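Local coordinates for protein aromatic-ring-hydroxylating dioxygenase beta subunit (Catenulispora acidiphila, PDB 6VW4) that is of unknown function but binds a benzoisochromene acetic acid (S-DNPA), and although assigned to the dioxygenase beta subunits is possibly connected with polyketide biosynthesis, at residues P73-I85 with Q97-V109. Sequence-based numbering, arbitrary orientation.
Sequences PVQRRHMFTMLAI and QADFYTLVLTTRV. With SDN ([(3S)-9-hydroxy-1-methyl-10-oxo-4,10-dihydro-3H-benzo[g]isochromen-3-yl]acetic acid), chain C.
From the Gln75-Thr107 pair to the Ile85-Ala98 pair the two segments run antiparallel, their strand axes 4.6 Å apart at closest approach with directions 162° apart, joined by ten backbone hydrogen bonds. Between Thr81 and Ala84 the register slips by one: Thr81 pairs with Tyr101 and Ala84 with Asp99, so Met82 and Leu83 together face Phe100, a beta bulge. Met82, with positive phi (63°), lays CB over the face of the Tyr101 ring in a CH-pi contact, CB to centroid 4.2 Å.

On the ligand side, Phe100 brings CE2 over the centre of the Phe80 ring, 3.4 Å from Phe80 CE2, the planes tilted by 37°. Thr102 runs alongside Phe80, its OG1 3.3 Å from Phe80 CE1 and its CG2 against the same ring carbon; this buried hydroxyl has no polar partner in the model. Phe80 CZ also reaches SDN C9 at 3.5 Å, and an alanine here would probably open a gap between Phe100 and the ligand's ring system, removing the face that Phe100 CE2 rests on and the contact with SDN C9. Arg76 takes Val104 CG1 over one guanidinium face and sends NH1 to SDN O1, a weak hydrogen bond of 3.3 Å. His78 NE2 lies 3.8 Å from SDN C13, while its ND1 bonds Asp26.

The other face carries Met79, whose CE meets Leu105 CD1 at 3.3 Å; this face packs against neighbouring subunits, Met79 touching Thr81 of one and Leu103 touching Leu105 of another. This bulged hairpin, whose strand 75-86 is outermost in the sheet of this chain, lines a ligand pocket with one face and packs between subunits with the other, in a SnoaL-like, NTF2-type fold.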
loop_
_atom_site.group_PDB
_atom_site.type_symbol
_atom_site.label_atom_id
_atom_site.label_comp_id
_atom_site.label_asym_id
_atom_site.label_seq_id
_atom_site.Cartn_x
_atom_site.Cartn_y
_atom_site.Cartn_z
ATOM N N PRO A 73 -5.807 -24.852 5.296
ATOM C CA PRO A 73 -6.743 -24.304 4.303
ATOM C C PRO A 73 -6.904 -22.774 4.432
ATOM O O PRO A 73 -8.019 -22.239 4.480
ATOM C CB PRO A 73 -8.044 -25.044 4.622
ATOM C CG PRO A 73 -7.934 -25.361 6.159
ATOM C CD PRO A 73 -6.484 -25.117 6.580
ATOM N N VAL A 74 -5.767 -22.082 4.449
ATOM C CA VAL A 74 -5.695 -20.664 4.777
ATOM C C VAL A 74 -4.768 -19.946 3.801
ATOM O O VAL A 74 -3.765 -20.508 3.356
ATOM C CB VAL A 74 -5.200 -20.490 6.221
ATOM C CG1 VAL A 74 -4.689 -19.102 6.446
ATOM C CG2 VAL A 74 -6.302 -20.792 7.176
ATOM N N GLN A 75 -5.102 -18.693 3.467
ATOM C CA GLN A 75 -4.243 -17.855 2.623
ATOM C C GLN A 75 -3.996 -16.518 3.303
ATOM O O GLN A 75 -4.899 -15.685 3.396
ATOM C CB GLN A 75 -4.844 -17.639 1.233
ATOM C CG GLN A 75 -3.907 -16.906 0.258
ATOM C CD GLN A 75 -2.556 -17.607 0.080
ATOM O OE1 GLN A 75 -2.494 -18.714 -0.453
ATOM N NE2 GLN A 75 -1.473 -16.964 0.532
ATOM N N ARG A 76 -2.783 -16.310 3.751
ATOM C CA ARG A 76 -2.381 -15.043 4.328
ATOM C C ARG A 76 -1.732 -14.146 3.272
ATOM O O ARG A 76 -1.170 -14.621 2.284
ATOM C CB ARG A 76 -1.373 -15.245 5.440
ATOM C CG ARG A 76 -1.592 -16.464 6.293
ATOM C CD ARG A 76 -1.531 -16.086 7.773
ATOM N NE ARG A 76 -0.313 -15.358 8.122
ATOM C CZ ARG A 76 -0.149 -14.678 9.252
ATOM N NH1 ARG A 76 -1.131 -14.636 10.141
ATOM N NH2 ARG A 76 0.988 -14.035 9.487
ATOM N N ARG A 77 -1.828 -12.834 3.504
ATOM C CA ARG A 77 -1.244 -11.791 2.675
ATOM C C ARG A 77 -0.687 -10.727 3.602
ATOM O O ARG A 77 -1.338 -10.370 4.582
ATOM C CB ARG A 77 -2.252 -11.117 1.749
ATOM C CG ARG A 77 -2.821 -11.978 0.652
ATOM C CD ARG A 77 -1.758 -12.519 -0.266
ATOM N NE ARG A 77 -2.346 -13.521 -1.129
ATOM C CZ ARG A 77 -1.651 -14.379 -1.853
ATOM N NH1 ARG A 77 -0.343 -14.341 -1.818
ATOM N NH2 ARG A 77 -2.274 -15.270 -2.602
ATOM N N HIS A 78 0.508 -10.234 3.308
ATOM C CA HIS A 78 1.124 -9.147 4.051
ATOM C C HIS A 78 1.232 -7.957 3.125
ATOM O O HIS A 78 1.962 -8.022 2.126
ATOM C CB HIS A 78 2.523 -9.507 4.538
ATOM C CG HIS A 78 2.525 -10.568 5.570
ATOM N ND1 HIS A 78 2.346 -11.894 5.262
ATOM C CD2 HIS A 78 2.661 -10.501 6.914
ATOM C CE1 HIS A 78 2.357 -12.601 6.378
ATOM N NE2 HIS A 78 2.567 -11.781 7.391
ATOM N N MET A 79 0.567 -6.864 3.480
ATOM C CA MET A 79 0.594 -5.639 2.693
ATOM C C MET A 79 1.454 -4.595 3.363
ATOM O O MET A 79 1.094 -4.084 4.436
ATOM C CB MET A 79 -0.820 -5.104 2.524
ATOM C CG MET A 79 -1.547 -5.882 1.499
ATOM S SD MET A 79 -3.310 -5.892 1.785
ATOM C CE MET A 79 -3.712 -7.108 0.484
ATOM N N PHE A 80 2.509 -4.205 2.672
ATOM C CA PHE A 80 3.430 -3.228 3.197
ATOM C C PHE A 80 3.047 -1.858 2.664
ATOM O O PHE A 80 2.749 -1.720 1.479
ATOM C CB PHE A 80 4.836 -3.598 2.778
ATOM C CG PHE A 80 5.425 -4.786 3.491
ATOM C CD1 PHE A 80 4.657 -5.606 4.283
ATOM C CD2 PHE A 80 6.788 -5.097 3.326
ATOM C CE1 PHE A 80 5.231 -6.687 4.940
ATOM C CE2 PHE A 80 7.356 -6.171 3.974
ATOM C CZ PHE A 80 6.578 -6.973 4.774
ATOM N N THR A 81 3.077 -0.834 3.532
ATOM C CA THR A 81 2.977 0.552 3.051
ATOM C C THR A 81 3.860 1.466 3.905
ATOM O O THR A 81 4.401 1.047 4.931
ATOM C CB THR A 81 1.522 1.061 3.091
ATOM O OG1 THR A 81 1.055 1.029 4.449
ATOM C CG2 THR A 81 0.601 0.244 2.198
ATOM N N MET A 82 3.942 2.734 3.515
ATOM C CA MET A 82 4.543 3.787 4.329
ATOM C C MET A 82 6.015 3.540 4.576
ATOM O O MET A 82 6.489 3.605 5.692
ATOM C CB MET A 82 3.769 3.988 5.637
ATOM C CG MET A 82 2.207 4.238 5.318
ATOM S SD MET A 82 1.643 5.585 4.192
ATOM C CE MET A 82 2.195 7.094 4.962
ATOM N N LEU A 83 6.751 3.289 3.507
ATOM C CA LEU A 83 8.168 2.977 3.664
ATOM C C LEU A 83 8.973 4.269 3.792
ATOM O O LEU A 83 8.834 5.173 2.962
ATOM C CB LEU A 83 8.706 2.166 2.482
ATOM C CG LEU A 83 10.241 1.944 2.395
ATOM C CD1 LEU A 83 10.640 1.007 3.528
ATOM C CD2 LEU A 83 10.626 1.318 1.054
ATOM N N ALA A 84 9.816 4.367 4.828
ATOM C CA ALA A 84 10.829 5.425 4.913
ATOM C C ALA A 84 12.201 4.788 5.123
ATOM O O ALA A 84 12.341 3.873 5.936
ATOM C CB ALA A 84 10.507 6.418 6.041
ATOM N N ILE A 85 13.196 5.189 4.341
ATOM C CA ILE A 85 14.527 4.600 4.453
ATOM C C ILE A 85 15.498 5.650 5.003
ATOM O O ILE A 85 15.274 6.866 4.907
ATOM C CB ILE A 85 15.045 4.033 3.117
ATOM C CG1 ILE A 85 15.165 5.170 2.103
ATOM C CG2 ILE A 85 14.188 2.891 2.614
ATOM C CD1 ILE A 85 15.743 4.718 0.743
ATOM N N GLN A 97 18.420 1.215 6.826
ATOM C CA GLN A 97 17.287 0.995 7.702
ATOM C C GLN A 97 15.983 1.351 6.995
ATOM O O GLN A 97 15.879 2.410 6.383
ATOM C CB GLN A 97 17.435 1.832 8.963
ATOM C CG GLN A 97 16.353 1.557 9.994
ATOM C CD GLN A 97 16.507 2.434 11.218
ATOM O OE1 GLN A 97 15.880 3.489 11.334
ATOM N NE2 GLN A 97 17.332 1.986 12.152
ATOM N N ALA A 98 14.990 0.472 7.121
ATOM C CA ALA A 98 13.679 0.640 6.527
ATOM C C ALA A 98 12.603 0.539 7.602
ATOM O O ALA A 98 12.432 -0.522 8.215
ATOM C CB ALA A 98 13.433 -0.424 5.461
ATOM N N ASP A 99 11.841 1.616 7.772
ATOM C CA ASP A 99 10.659 1.650 8.637
ATOM C C ASP A 99 9.394 1.660 7.789
ATOM O O ASP A 99 9.279 2.449 6.843
ATOM C CB ASP A 99 10.648 2.886 9.542
ATOM C CG ASP A 99 11.800 2.888 10.543
ATOM O OD1 ASP A 99 11.974 1.853 11.202
ATOM O OD2 ASP A 99 12.518 3.904 10.675
ATOM N N PHE A 100 8.435 0.823 8.154
ATOM C CA PHE A 100 7.233 0.726 7.360
ATOM C C PHE A 100 6.114 0.085 8.175
ATOM O O PHE A 100 6.305 -0.352 9.304
ATOM C CB PHE A 100 7.528 -0.058 6.059
ATOM C CG PHE A 100 8.008 -1.458 6.285
ATOM C CD1 PHE A 100 9.367 -1.728 6.530
ATOM C CD2 PHE A 100 7.119 -2.512 6.259
ATOM C CE1 PHE A 100 9.823 -3.027 6.730
ATOM C CE2 PHE A 100 7.569 -3.852 6.472
ATOM C CZ PHE A 100 8.913 -4.102 6.708
ATOM N N TYR A 101 4.929 0.063 7.564
ATOM C CA TYR A 101 3.716 -0.503 8.129
ATOM C C TYR A 101 3.424 -1.811 7.421
ATOM O O TYR A 101 3.621 -1.941 6.200
ATOM C CB TYR A 101 2.509 0.450 7.974
ATOM C CG TYR A 101 2.560 1.735 8.796
ATOM C CD1 TYR A 101 3.521 1.921 9.802
ATOM C CD2 TYR A 101 1.649 2.763 8.557
ATOM C CE1 TYR A 101 3.535 3.078 10.555
ATOM C CE2 TYR A 101 1.655 3.899 9.278
ATOM C CZ TYR A 101 2.580 4.045 10.300
ATOM O OH TYR A 101 2.572 5.213 11.011
ATOM N N THR A 102 2.948 -2.774 8.191
ATOM C CA THR A 102 2.403 -4.005 7.653
ATOM C C THR A 102 0.954 -4.133 8.080
ATOM O O THR A 102 0.613 -3.818 9.220
ATOM C CB THR A 102 3.160 -5.255 8.132
ATOM O OG1 THR A 102 4.525 -5.133 7.751
ATOM C CG2 THR A 102 2.581 -6.486 7.437
ATOM N N LEU A 103 0.118 -4.590 7.154
ATOM C CA LEU A 103 -1.224 -5.067 7.431
ATOM C C LEU A 103 -1.353 -6.539 7.038
ATOM O O LEU A 103 -1.166 -6.890 5.869
ATOM C CB LEU A 103 -2.248 -4.234 6.663
ATOM C CG LEU A 103 -3.705 -4.598 6.988
ATOM C CD1 LEU A 103 -4.026 -4.306 8.424
ATOM C CD2 LEU A 103 -4.686 -3.866 6.078
ATOM N N VAL A 104 -1.724 -7.386 7.994
ATOM C CA VAL A 104 -1.908 -8.815 7.761
ATOM C C VAL A 104 -3.352 -9.113 7.387
ATOM O O VAL A 104 -4.293 -8.657 8.035
ATOM C CB VAL A 104 -1.487 -9.618 9.003
ATOM C CG1 VAL A 104 -1.528 -11.106 8.712
ATOM C CG2 VAL A 104 -0.110 -9.178 9.449
ATOM N N LEU A 105 -3.527 -9.875 6.327
ATOM C CA LEU A 105 -4.825 -10.386 5.915
ATOM C C LEU A 105 -4.811 -11.907 5.941
ATOM O O LEU A 105 -3.813 -12.538 5.570
ATOM C CB LEU A 105 -5.182 -9.918 4.542
ATOM C CG LEU A 105 -5.379 -8.411 4.495
ATOM C CD1 LEU A 105 -5.559 -8.066 3.068
ATOM C CD2 LEU A 105 -6.575 -7.970 5.297
ATOM N N THR A 106 -5.910 -12.499 6.403
ATOM C CA THR A 106 -6.041 -13.957 6.452
ATOM C C THR A 106 -7.395 -14.367 5.893
ATOM O O THR A 106 -8.446 -13.995 6.428
ATOM C CB THR A 106 -5.888 -14.500 7.871
ATOM O OG1 THR A 106 -4.716 -13.963 8.471
ATOM C CG2 THR A 106 -5.751 -16.034 7.849
ATOM N N THR A 107 -7.361 -15.099 4.808
ATOM C CA THR A 107 -8.551 -15.564 4.128
ATOM C C THR A 107 -8.769 -17.031 4.472
ATOM O O THR A 107 -7.868 -17.866 4.298
ATOM C CB THR A 107 -8.417 -15.373 2.614
ATOM O OG1 THR A 107 -8.383 -13.972 2.342
ATOM C CG2 THR A 107 -9.611 -16.006 1.881
ATOM N N ARG A 108 -9.946 -17.325 4.998
ATOM C CA ARG A 108 -10.415 -18.677 5.276
ATOM C C ARG A 108 -11.648 -18.925 4.423
ATOM O O ARG A 108 -12.180 -18.008 3.783
ATOM C CB ARG A 108 -10.692 -18.845 6.776
ATOM C CG ARG A 108 -9.432 -18.972 7.567
ATOM C CD ARG A 108 -9.728 -18.930 9.024
ATOM N NE ARG A 108 -8.543 -18.999 9.890
ATOM C CZ ARG A 108 -8.025 -17.947 10.534
ATOM N NH1 ARG A 108 -8.539 -16.742 10.383
ATOM N NH2 ARG A 108 -6.978 -18.085 11.326
ATOM N N VAL A 109 -12.106 -20.183 4.404
ATOM C CA VAL A 109 -13.371 -20.492 3.732
ATOM C C VAL A 109 -14.501 -19.662 4.329
ATOM O O VAL A 109 -15.346 -19.136 3.602
ATOM C CB VAL A 109 -13.675 -21.999 3.804
ATOM C CG1 VAL A 109 -12.777 -22.777 2.834
ATOM C CG2 VAL A 109 -13.498 -22.500 5.243
HETATM O O4 SDN C . 7.534 -11.708 7.784
HETATM C C11 SDN C . 6.874 -10.564 8.237
HETATM C C12 SDN C . 5.869 -10.628 9.202
HETATM C C13 SDN C . 5.490 -12.010 9.784
HETATM O O5 SDN C . 6.049 -12.988 9.410
HETATM C C14 SDN C . 4.399 -12.091 10.836
HETATM C C15 SDN C . 4.028 -13.466 11.442
HETATM O O3 SDN C . 3.507 -13.436 12.788
HETATM C C16 SDN C . 4.355 -14.803 10.762
HETATM C C10 SDN C . 7.186 -9.336 7.677
HETATM C C9 SDN C . 6.528 -8.170 8.097
HETATM C C8 SDN C . 5.539 -8.231 9.067
HETATM C C7 SDN C . 5.196 -9.460 9.622
HETATM C C6 SDN C . 4.070 -9.523 10.705
HETATM C C5 SDN C . 3.726 -10.894 11.284
HETATM C C4 SDN C . 2.688 -10.980 12.313
HETATM C C3 SDN C . 2.609 -12.302 13.060
HETATM C C2 SDN C . 1.235 -12.757 12.602
HETATM C C1 SDN C . 0.069 -12.799 13.568
HETATM O O2 SDN C . 0.222 -12.398 14.745
HETATM O O1 SDN C . -1.037 -13.255 13.157
HETATM O O HOH W 1 -5.875 -13.284 2.141
HETATM O O HOH W 2 0.504 -1.520 5.459
HETATM O O HOH W 3 14.079 4.578 8.565
#